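Side-chain contacts in transposable element Tc3 transposase (Caenorhabditis elegans, PDB 1TC3), which binds specifically to the terminal inverted repeats of the Tc3 transposon and cuts both DNA strands at its ends for excision and reinsertion: residues Asp8-Gln13 with Ile31-His36; Asp15-Leu20 with His25-Lys30. All blocks are in the same frame, centred on the assembly; numbering follows the deposited sequence.

Both contacts join helix 8-19 to the helix-turn-helix unit of this small three-helix domain, the specific DNA-binding part of the longer transposase, and their centres lie 8 Å apart. Contact 1 is a surface contact, although its centre lies about 4 Å from the centre of the chain: the first turns of the helix meet the end of helix 24-31 and the turn after it through a salt bridge, with DNA close by. Contact 2, partly buried, sets the far end of helix 8-19 against helix 24-31 by methionine packing, with no hydrogen bond between the two segments. In each, residues that do not touch helix 8-19 bond to guanines. The two meet where Arg-35 packs against His-25 and Ser-28.

Contact 1: Asp8-Gln13 with Ile31-His36; sequences DTERAQ and ISRSRH. With nucleotides of chain B; nucleotides of chain A.
Glu-10 and Arg-33 tie the first helix of the domain to the turn of its helix-turn-helix motif, in which residues 32-34 lead into the recognition helix 35-43. Arg-33 grips the carboxylate side-on: NE and NH2 both give hydrogen bonds to Glu-10 OE2, each 3.0 Å long. The NH2 bond uses the syn lone pair of OE2, whereas NE comes in from above the carboxylate plane, the carboxylate and guanidinium planes standing 81° apart. A bend at chi2 (-48°) of Arg-33 turns its guanidinium toward Glu-10. Glu-10 OE1 is held by the backbone N of Ser-7, and Arg-33 NH1 bonds to Ser-4 O, which ties the N-terminal arm into the same cluster, and weakly to a DNA phosphate. A leucine in place of Arg-33 would probably leave Glu-10 OE2 without either donor and Ser-4 O without this one, and so weaken the tie between helix and turn.

The other half of the contact is looser. Gln-13, at the exposed edge, meets Ile-31 mainly through OE1, 3.1 Å from the methyl CG2 of Ile-31, the two side chains pointing opposite ways.

Past the turn, the DNA takes over. Ser-34, the N-cap of helix 35-43, holds a phosphate with its backbone N and its OG, which lies 2.8 Å from OP2 of DG10 of chain B. Arg-35 NH1 and NH2 both donate to N7 of DG8 of chain A, and NH2 adds a weak bond to O6, all on the major-groove edge of the base. His-36 ND1 donates to N7 of DG10 of chain B at 2.9 Å.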
loop_
_atom_site.group_PDB
_atom_site.type_symbol
_atom_site.label_atom_id
_atom_site.label_comp_id
_atom_site.label_asym_id
_atom_site.label_seq_id
_atom_site.Cartn_x
_atom_site.Cartn_y
_atom_site.Cartn_z
ATOM N N ASP C 8 2.730 -3.909 8.704
ATOM C CA ASP C 8 1.642 -3.202 9.314
ATOM C C ASP C 8 1.862 -1.711 9.280
ATOM O O ASP C 8 0.900 -0.974 9.121
ATOM C CB ASP C 8 1.215 -3.764 10.683
ATOM C CG ASP C 8 2.338 -4.133 11.613
ATOM O OD1 ASP C 8 3.514 -3.633 11.260
ATOM O OD2 ASP C 8 2.132 -4.806 12.617
ATOM N N THR C 9 3.120 -1.273 9.411
ATOM C CA THR C 9 3.412 0.159 9.331
ATOM C C THR C 9 3.142 0.738 7.916
ATOM O O THR C 9 2.462 1.759 7.727
ATOM C CB THR C 9 4.875 0.469 9.677
ATOM O OG1 THR C 9 5.755 -0.346 8.912
ATOM C CG2 THR C 9 5.070 0.311 11.168
ATOM N N GLU C 10 3.741 0.087 6.919
ATOM C CA GLU C 10 3.582 0.462 5.549
ATOM C C GLU C 10 2.087 0.487 5.296
ATOM O O GLU C 10 1.478 1.476 4.908
ATOM C CB GLU C 10 4.262 -0.570 4.617
ATOM C CG GLU C 10 5.804 -0.533 4.700
ATOM C CD GLU C 10 6.479 -1.560 3.814
ATOM O OE1 GLU C 10 5.709 -2.586 3.568
ATOM O OE2 GLU C 10 7.615 -1.464 3.384
ATOM N N ARG C 11 1.431 -0.600 5.564
ATOM C CA ARG C 11 0.029 -0.492 5.301
ATOM C C ARG C 11 -0.652 0.585 6.098
ATOM O O ARG C 11 -1.720 1.040 5.750
ATOM C CB ARG C 11 -0.738 -1.794 5.425
ATOM C CG ARG C 11 -0.163 -2.945 4.610
ATOM C CD ARG C 11 -0.777 -4.293 5.004
ATOM N NE ARG C 11 -0.180 -4.859 6.221
ATOM C CZ ARG C 11 -0.843 -4.976 7.366
ATOM N NH1 ARG C 11 -2.122 -4.596 7.459
ATOM N NH2 ARG C 11 -0.218 -5.497 8.432
ATOM N N ALA C 12 -0.046 0.968 7.179
ATOM C CA ALA C 12 -0.646 1.980 8.037
ATOM C C ALA C 12 -0.471 3.354 7.413
ATOM O O ALA C 12 -1.317 4.224 7.496
ATOM C CB ALA C 12 0.020 1.952 9.411
ATOM N N GLN C 13 0.674 3.537 6.798
ATOM C CA GLN C 13 0.935 4.760 6.128
ATOM C C GLN C 13 -0.067 4.872 4.969
ATOM O O GLN C 13 -0.857 5.813 4.798
ATOM C CB GLN C 13 2.378 4.665 5.657
ATOM C CG GLN C 13 3.312 4.720 6.862
ATOM C CD GLN C 13 4.747 4.637 6.430
ATOM O OE1 GLN C 13 5.062 3.961 5.446
ATOM N NE2 GLN C 13 5.629 5.291 7.193
ATOM N N ILE C 31 6.998 5.489 0.267
ATOM C CA ILE C 31 7.472 4.354 1.042
ATOM C C ILE C 31 8.230 3.339 0.230
ATOM O O ILE C 31 8.420 2.182 0.597
ATOM C CB ILE C 31 6.332 3.672 1.724
ATOM C CG1 ILE C 31 5.550 3.012 0.613
ATOM C CG2 ILE C 31 5.501 4.705 2.466
ATOM C CD1 ILE C 31 4.306 2.331 1.141
ATOM N N SER C 32 8.704 3.787 -0.878
ATOM C CA SER C 32 9.473 2.897 -1.706
ATOM C C SER C 32 8.856 1.555 -1.998
ATOM O O SER C 32 9.516 0.546 -1.925
ATOM C CB SER C 32 10.882 2.793 -1.193
ATOM O OG SER C 32 11.291 4.105 -0.856
ATOM N N ARG C 33 7.604 1.540 -2.405
ATOM C CA ARG C 33 6.920 0.329 -2.771
ATOM C C ARG C 33 6.278 0.495 -4.135
ATOM O O ARG C 33 5.877 1.574 -4.509
ATOM C CB ARG C 33 5.827 0.014 -1.766
ATOM C CG ARG C 33 6.346 -0.618 -0.487
ATOM C CD ARG C 33 7.306 -1.775 -0.701
ATOM N NE ARG C 33 7.621 -2.411 0.570
ATOM C CZ ARG C 33 7.589 -3.718 0.815
ATOM N NH1 ARG C 33 7.271 -4.615 -0.116
ATOM N NH2 ARG C 33 7.883 -4.150 2.041
ATOM N N SER C 34 6.170 -0.586 -4.875
ATOM C CA SER C 34 5.557 -0.598 -6.181
ATOM C C SER C 34 4.102 -0.135 -6.084
ATOM O O SER C 34 3.433 -0.259 -5.053
ATOM C CB SER C 34 5.598 -2.029 -6.720
ATOM O OG SER C 34 4.588 -2.821 -6.107
ATOM N N ARG C 35 3.620 0.411 -7.195
ATOM C CA ARG C 35 2.276 0.922 -7.289
ATOM C C ARG C 35 1.329 -0.239 -7.171
ATOM O O ARG C 35 0.275 -0.133 -6.534
ATOM C CB ARG C 35 2.107 1.676 -8.616
ATOM C CG ARG C 35 2.533 3.154 -8.602
ATOM C CD ARG C 35 2.282 3.915 -9.901
ATOM N NE ARG C 35 2.880 3.286 -11.076
ATOM C CZ ARG C 35 2.167 2.912 -12.122
ATOM N NH1 ARG C 35 0.842 3.128 -12.161
ATOM N NH2 ARG C 35 2.785 2.327 -13.152
ATOM N N HIS C 36 1.798 -1.337 -7.790
ATOM C CA HIS C 36 1.114 -2.602 -7.836
ATOM C C HIS C 36 0.689 -3.042 -6.453
ATOM O O HIS C 36 -0.488 -3.268 -6.194
ATOM C CB HIS C 36 1.957 -3.701 -8.512
ATOM C CG HIS C 36 1.160 -4.913 -8.904
ATOM N ND1 HIS C 36 1.753 -5.980 -9.555
ATOM C CD2 HIS C 36 -0.162 -5.199 -8.723
ATOM C CE1 HIS C 36 0.770 -6.857 -9.790
ATOM N NE2 HIS C 36 -0.390 -6.419 -9.311
ATOM P P DG B 10 7.648 -4.457 -3.989
ATOM O OP1 DG B 10 8.901 -3.938 -3.396
ATOM O OP2 DG B 10 6.463 -3.590 -4.118
ATOM O "O5'" DG B 10 8.018 -5.203 -5.367
ATOM C "C5'" DG B 10 9.312 -5.657 -5.648
ATOM C "C4'" DG B 10 9.537 -5.814 -7.151
ATOM O "O4'" DG B 10 8.390 -6.414 -7.784
ATOM C "C3'" DG B 10 9.768 -4.504 -7.909
ATOM O "O3'" DG B 10 11.097 -4.430 -8.379
ATOM C "C2'" DG B 10 8.748 -4.489 -9.062
ATOM C "C1'" DG B 10 8.260 -5.927 -9.120
ATOM N N9 DG B 10 6.850 -6.119 -9.436
ATOM C C8 DG B 10 5.738 -5.720 -8.727
ATOM N N7 DG B 10 4.610 -6.210 -9.183
ATOM C C5 DG B 10 5.033 -7.094 -10.166
ATOM C C6 DG B 10 4.258 -7.891 -10.986
ATOM O O6 DG B 10 3.038 -8.002 -10.948
ATOM N N1 DG B 10 5.031 -8.628 -11.873
ATOM C C2 DG B 10 6.403 -8.553 -11.953
ATOM N N2 DG B 10 6.948 -9.334 -12.885
ATOM N N3 DG B 10 7.168 -7.795 -11.169
ATOM C C4 DG B 10 6.405 -7.075 -10.320
ATOM P P DG A 8 -4.384 3.477 -11.780
ATOM O OP1 DG A 8 -5.392 3.157 -10.762
ATOM O OP2 DG A 8 -2.933 3.329 -11.510
ATOM O "O5'" DG A 8 -4.800 2.680 -13.066
ATOM C "C5'" DG A 8 -3.966 1.854 -13.723
ATOM C "C4'" DG A 8 -4.589 1.580 -15.072
ATOM O "O4'" DG A 8 -3.914 2.322 -16.070
ATOM C "C3'" DG A 8 -4.514 0.140 -15.535
ATOM O "O3'" DG A 8 -5.788 -0.242 -15.825
ATOM C "C2'" DG A 8 -3.597 0.107 -16.752
ATOM C "C1'" DG A 8 -2.949 1.466 -16.637
ATOM N N9 DG A 8 -1.709 1.559 -15.870
ATOM C C8 DG A 8 -1.210 2.217 -14.772
ATOM N N7 DG A 8 0.072 2.048 -14.582
ATOM C C5 DG A 8 0.486 1.308 -15.674
ATOM C C6 DG A 8 1.777 0.869 -16.052
ATOM O O6 DG A 8 2.841 0.994 -15.443
ATOM N N1 DG A 8 1.763 0.213 -17.258
ATOM C C2 DG A 8 0.641 -0.032 -17.959
ATOM N N2 DG A 8 0.836 -0.745 -19.042
ATOM N N3 DG A 8 -0.586 0.335 -17.618
ATOM C C4 DG A 8 -0.587 1.035 -16.495
ATOM P P DC A 10 -4.285 -7.245 -19.383
ATOM O OP1 DC A 10 -4.415 -7.547 -20.824
ATOM O OP2 DC A 10 -5.422 -7.517 -18.461
ATOM O "O5'" DC A 10 -2.936 -7.932 -18.857
ATOM C "C5'" DC A 10 -1.686 -7.685 -19.560
ATOM C "C4'" DC A 10 -0.532 -8.522 -19.019
ATOM O "O4'" DC A 10 0.257 -7.765 -18.038
ATOM C "C3'" DC A 10 -1.003 -9.755 -18.259
ATOM O "O3'" DC A 10 0.039 -10.708 -18.199
ATOM C "C2'" DC A 10 -1.238 -9.127 -16.891
ATOM C "C1'" DC A 10 0.071 -8.366 -16.768
ATOM N N1 DC A 10 0.128 -7.411 -15.621
ATOM C C2 DC A 10 1.292 -6.908 -15.059
ATOM O O2 DC A 10 2.361 -7.261 -15.558
ATOM N N3 DC A 10 1.229 -6.042 -14.020
ATOM C C4 DC A 10 0.031 -5.706 -13.538
ATOM N N4 DC A 10 -0.009 -4.897 -12.472
ATOM C C5 DC A 10 -1.177 -6.213 -14.087
ATOM C C6 DC A 10 -1.082 -7.045 -15.125
#

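Contact 2: Asp15-Leu20 with His25-Lys30; sequences DVMKLL and HEMSRK. With nucleotides of chain A.
His-25 NE2 donates a 2.9 Å hydrogen bond to N7 of DG7 of chain A, on the major-groove edge of the guanine. His-25 sits at the start of helix 24-31, the first helix of the helix-turn-helix motif, so base reading here is not left to the recognition helix alone. With chi1 at -87° and chi2 at -95°, the imidazole is turned so that NE2 points at the base.

The protein side of the contact is apolar. Helices 15-19 and 25-30 run roughly antiparallel, at 148°, with their axes 10.9 Å apart at closest approach, and two methionines meet between them. Met-17 and Met-27 are extended beyond CG and lie alongside each other, pointing opposite ways, which brings the sulfur SD of Met-17 to 3.6 Å from CG of Met-27. The methyl CE of Met-27 lies by CB of Met-17 and N of Lys-18, too close in the model for its exact place to be trusted. Val-22 in the connecting loop touches both methionines, and Leu-42 of helix 35-43 packs on Met-27, so all three helices meet at this buried side chain.

Toward the solvent, Lys-30 bends at chi2 and leads its ammonium away from helix 15-19 to a weak salt bridge along its own helix, NZ to Glu-26 OE2. Glu-26 CA lies over one face of the Arg-29 guanidinium, toward its rim and 3.5 Å above the plane, while Arg-29 NH2 stands 3.1 Å from OP1 of DG6 of chain A.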
loop_
_atom_site.group_PDB
_atom_site.type_symbol
_atom_site.label_atom_id
_atom_site.label_comp_id
_atom_site.label_asym_id
_atom_site.label_seq_id
_atom_site.Cartn_x
_atom_site.Cartn_y
_atom_site.Cartn_z
ATOM N N ASP C 15 -2.761 3.781 4.647
ATOM C CA ASP C 15 -4.146 4.061 4.935
ATOM C C ASP C 15 -4.371 5.513 5.165
ATOM O O ASP C 15 -5.423 6.035 4.838
ATOM C CB ASP C 15 -4.767 3.233 6.078
ATOM C CG ASP C 15 -4.416 1.793 6.060
ATOM O OD1 ASP C 15 -4.962 1.142 5.063
ATOM O OD2 ASP C 15 -3.675 1.317 6.889
ATOM N N VAL C 16 -3.377 6.136 5.756
ATOM C CA VAL C 16 -3.480 7.547 6.056
ATOM C C VAL C 16 -3.374 8.361 4.781
ATOM O O VAL C 16 -4.209 9.210 4.523
ATOM C CB VAL C 16 -2.455 7.941 7.090
ATOM C CG1 VAL C 16 -1.089 8.115 6.444
ATOM C CG2 VAL C 16 -2.891 9.210 7.789
ATOM N N MET C 17 -2.380 8.032 3.965
ATOM C CA MET C 17 -2.139 8.660 2.689
ATOM C C MET C 17 -3.361 8.628 1.794
ATOM O O MET C 17 -3.706 9.559 1.082
ATOM C CB MET C 17 -0.977 7.965 2.010
ATOM C CG MET C 17 0.331 8.581 2.413
ATOM S SD MET C 17 1.622 7.668 1.588
ATOM C CE MET C 17 2.887 8.932 1.591
ATOM N N LYS C 18 -4.040 7.524 1.813
ATOM C CA LYS C 18 -5.224 7.433 1.010
ATOM C C LYS C 18 -6.240 8.420 1.542
ATOM O O LYS C 18 -6.972 9.082 0.829
ATOM C CB LYS C 18 -5.777 6.047 1.180
ATOM C CG LYS C 18 -7.230 6.015 0.799
ATOM C CD LYS C 18 -7.393 5.926 -0.702
ATOM C CE LYS C 18 -8.712 5.299 -1.117
ATOM N NZ LYS C 18 -9.597 5.002 0.031
ATOM N N LEU C 19 -6.264 8.481 2.858
ATOM C CA LEU C 19 -7.143 9.390 3.522
ATOM C C LEU C 19 -6.795 10.795 3.045
ATOM O O LEU C 19 -7.646 11.645 2.872
ATOM C CB LEU C 19 -6.957 9.296 5.052
ATOM C CG LEU C 19 -7.755 8.172 5.727
ATOM C CD1 LEU C 19 -7.658 8.285 7.246
ATOM C CD2 LEU C 19 -9.220 8.245 5.317
ATOM N N LEU C 20 -5.515 11.041 2.854
ATOM C CA LEU C 20 -5.071 12.341 2.427
ATOM C C LEU C 20 -5.195 12.507 0.920
ATOM O O LEU C 20 -4.896 13.545 0.352
ATOM C CB LEU C 20 -3.651 12.602 2.924
ATOM C CG LEU C 20 -3.572 12.629 4.437
ATOM C CD1 LEU C 20 -2.123 12.672 4.860
ATOM C CD2 LEU C 20 -4.175 13.926 4.891
ATOM N N HIS C 25 1.255 7.251 -7.356
ATOM C CA HIS C 25 2.640 7.464 -7.638
ATOM C C HIS C 25 3.373 8.113 -6.493
ATOM O O HIS C 25 4.501 7.791 -6.222
ATOM C CB HIS C 25 2.783 8.322 -8.899
ATOM C CG HIS C 25 2.805 7.624 -10.198
ATOM N ND1 HIS C 25 4.013 7.268 -10.821
ATOM C CD2 HIS C 25 1.785 7.275 -11.010
ATOM C CE1 HIS C 25 3.719 6.706 -12.004
ATOM N NE2 HIS C 25 2.376 6.708 -12.147
ATOM N N GLU C 26 2.777 9.078 -5.833
ATOM C CA GLU C 26 3.526 9.705 -4.773
ATOM C C GLU C 26 3.723 8.735 -3.615
ATOM O O GLU C 26 4.777 8.628 -2.963
ATOM C CB GLU C 26 2.918 11.036 -4.332
ATOM C CG GLU C 26 3.856 11.829 -3.396
ATOM C CD GLU C 26 3.299 13.187 -3.068
ATOM O OE1 GLU C 26 1.996 13.247 -3.185
ATOM O OE2 GLU C 26 3.993 14.140 -2.739
ATOM N N MET C 27 2.671 7.972 -3.390
ATOM C CA MET C 27 2.646 6.954 -2.363
ATOM C C MET C 27 3.839 6.018 -2.563
ATOM O O MET C 27 4.634 5.752 -1.678
ATOM C CB MET C 27 1.317 6.205 -2.544
ATOM C CG MET C 27 0.258 6.694 -1.585
ATOM S SD MET C 27 -1.309 5.810 -1.746
ATOM C CE MET C 27 -2.152 6.679 -0.393
ATOM N N SER C 28 4.020 5.514 -3.762
ATOM C CA SER C 28 5.157 4.649 -3.949
ATOM C C SER C 28 6.408 5.345 -3.603
ATOM O O SER C 28 7.271 4.816 -2.957
ATOM C CB SER C 28 5.356 4.217 -5.391
ATOM O OG SER C 28 4.175 3.575 -5.814
ATOM N N ARG C 29 6.546 6.545 -4.067
ATOM C CA ARG C 29 7.806 7.172 -3.789
ATOM C C ARG C 29 8.016 7.317 -2.326
ATOM O O ARG C 29 9.111 7.111 -1.790
ATOM C CB ARG C 29 7.974 8.487 -4.526
ATOM C CG ARG C 29 7.674 8.387 -6.014
ATOM C CD ARG C 29 7.964 9.711 -6.697
ATOM N NE ARG C 29 6.760 10.383 -7.155
ATOM C CZ ARG C 29 6.215 11.408 -6.528
ATOM N NH1 ARG C 29 6.753 11.942 -5.408
ATOM N NH2 ARG C 29 5.102 11.913 -7.068
ATOM N N LYS C 30 6.929 7.676 -1.697
ATOM C CA LYS C 30 7.005 7.905 -0.281
ATOM C C LYS C 30 7.504 6.702 0.520
ATOM O O LYS C 30 8.372 6.856 1.360
ATOM C CB LYS C 30 5.733 8.524 0.263
ATOM C CG LYS C 30 5.868 10.003 0.547
ATOM C CD LYS C 30 6.446 10.727 -0.648
ATOM C CE LYS C 30 6.702 12.203 -0.423
ATOM N NZ LYS C 30 6.957 12.908 -1.693
ATOM P P DG A 7 -1.948 8.379 -9.859
ATOM O OP1 DG A 7 -3.066 8.246 -8.899
ATOM O OP2 DG A 7 -0.542 8.004 -9.639
ATOM O "O5'" DG A 7 -2.424 7.516 -11.081
ATOM C "C5'" DG A 7 -3.790 7.645 -11.310
ATOM C "C4'" DG A 7 -4.092 7.189 -12.710
ATOM O "O4'" DG A 7 -3.185 7.784 -13.669
ATOM C "C3'" DG A 7 -3.751 5.750 -12.920
ATOM O "O3'" DG A 7 -4.701 4.967 -12.257
ATOM C "C2'" DG A 7 -3.878 5.655 -14.443
ATOM C "C1'" DG A 7 -3.077 6.894 -14.777
ATOM N N9 DG A 7 -1.710 6.505 -14.815
ATOM C C8 DG A 7 -0.772 6.763 -13.865
ATOM N N7 DG A 7 0.390 6.251 -14.173
ATOM C C5 DG A 7 0.174 5.584 -15.382
ATOM C C6 DG A 7 1.043 4.805 -16.179
ATOM O O6 DG A 7 2.247 4.536 -16.027
ATOM N N1 DG A 7 0.413 4.336 -17.294
ATOM C C2 DG A 7 -0.894 4.532 -17.614
ATOM N N2 DG A 7 -1.283 3.970 -18.767
ATOM N N3 DG A 7 -1.737 5.236 -16.877
ATOM C C4 DG A 7 -1.136 5.691 -15.758
ATOM P P DG A 6 2.376 12.376 -9.462
ATOM O OP1 DG A 6 2.212 12.625 -8.036
ATOM O OP2 DG A 6 3.419 11.480 -9.966
ATOM O "O5'" DG A 6 1.048 11.832 -10.131
ATOM C "C5'" DG A 6 -0.232 12.411 -10.047
ATOM C "C4'" DG A 6 -1.111 11.938 -11.212
ATOM O "O4'" DG A 6 -0.486 12.242 -12.481
ATOM C "C3'" DG A 6 -1.284 10.447 -11.390
ATOM O "O3'" DG A 6 -2.024 9.910 -10.327
ATOM C "C2'" DG A 6 -2.062 10.503 -12.706
ATOM C "C1'" DG A 6 -1.118 11.418 -13.463
ATOM N N9 DG A 6 -0.092 10.642 -14.101
ATOM C C8 DG A 6 1.198 10.586 -13.650
ATOM N N7 DG A 6 1.974 9.834 -14.390
ATOM C C5 DG A 6 1.141 9.392 -15.400
ATOM C C6 DG A 6 1.410 8.520 -16.475
ATOM O O6 DG A 6 2.488 7.945 -16.765
ATOM N N1 DG A 6 0.264 8.339 -17.250
ATOM C C2 DG A 6 -0.966 8.915 -16.977
ATOM N N2 DG A 6 -1.965 8.623 -17.807
ATOM N N3 DG A 6 -1.228 9.713 -15.954
ATOM C C4 DG A 6 -0.137 9.887 -15.215
#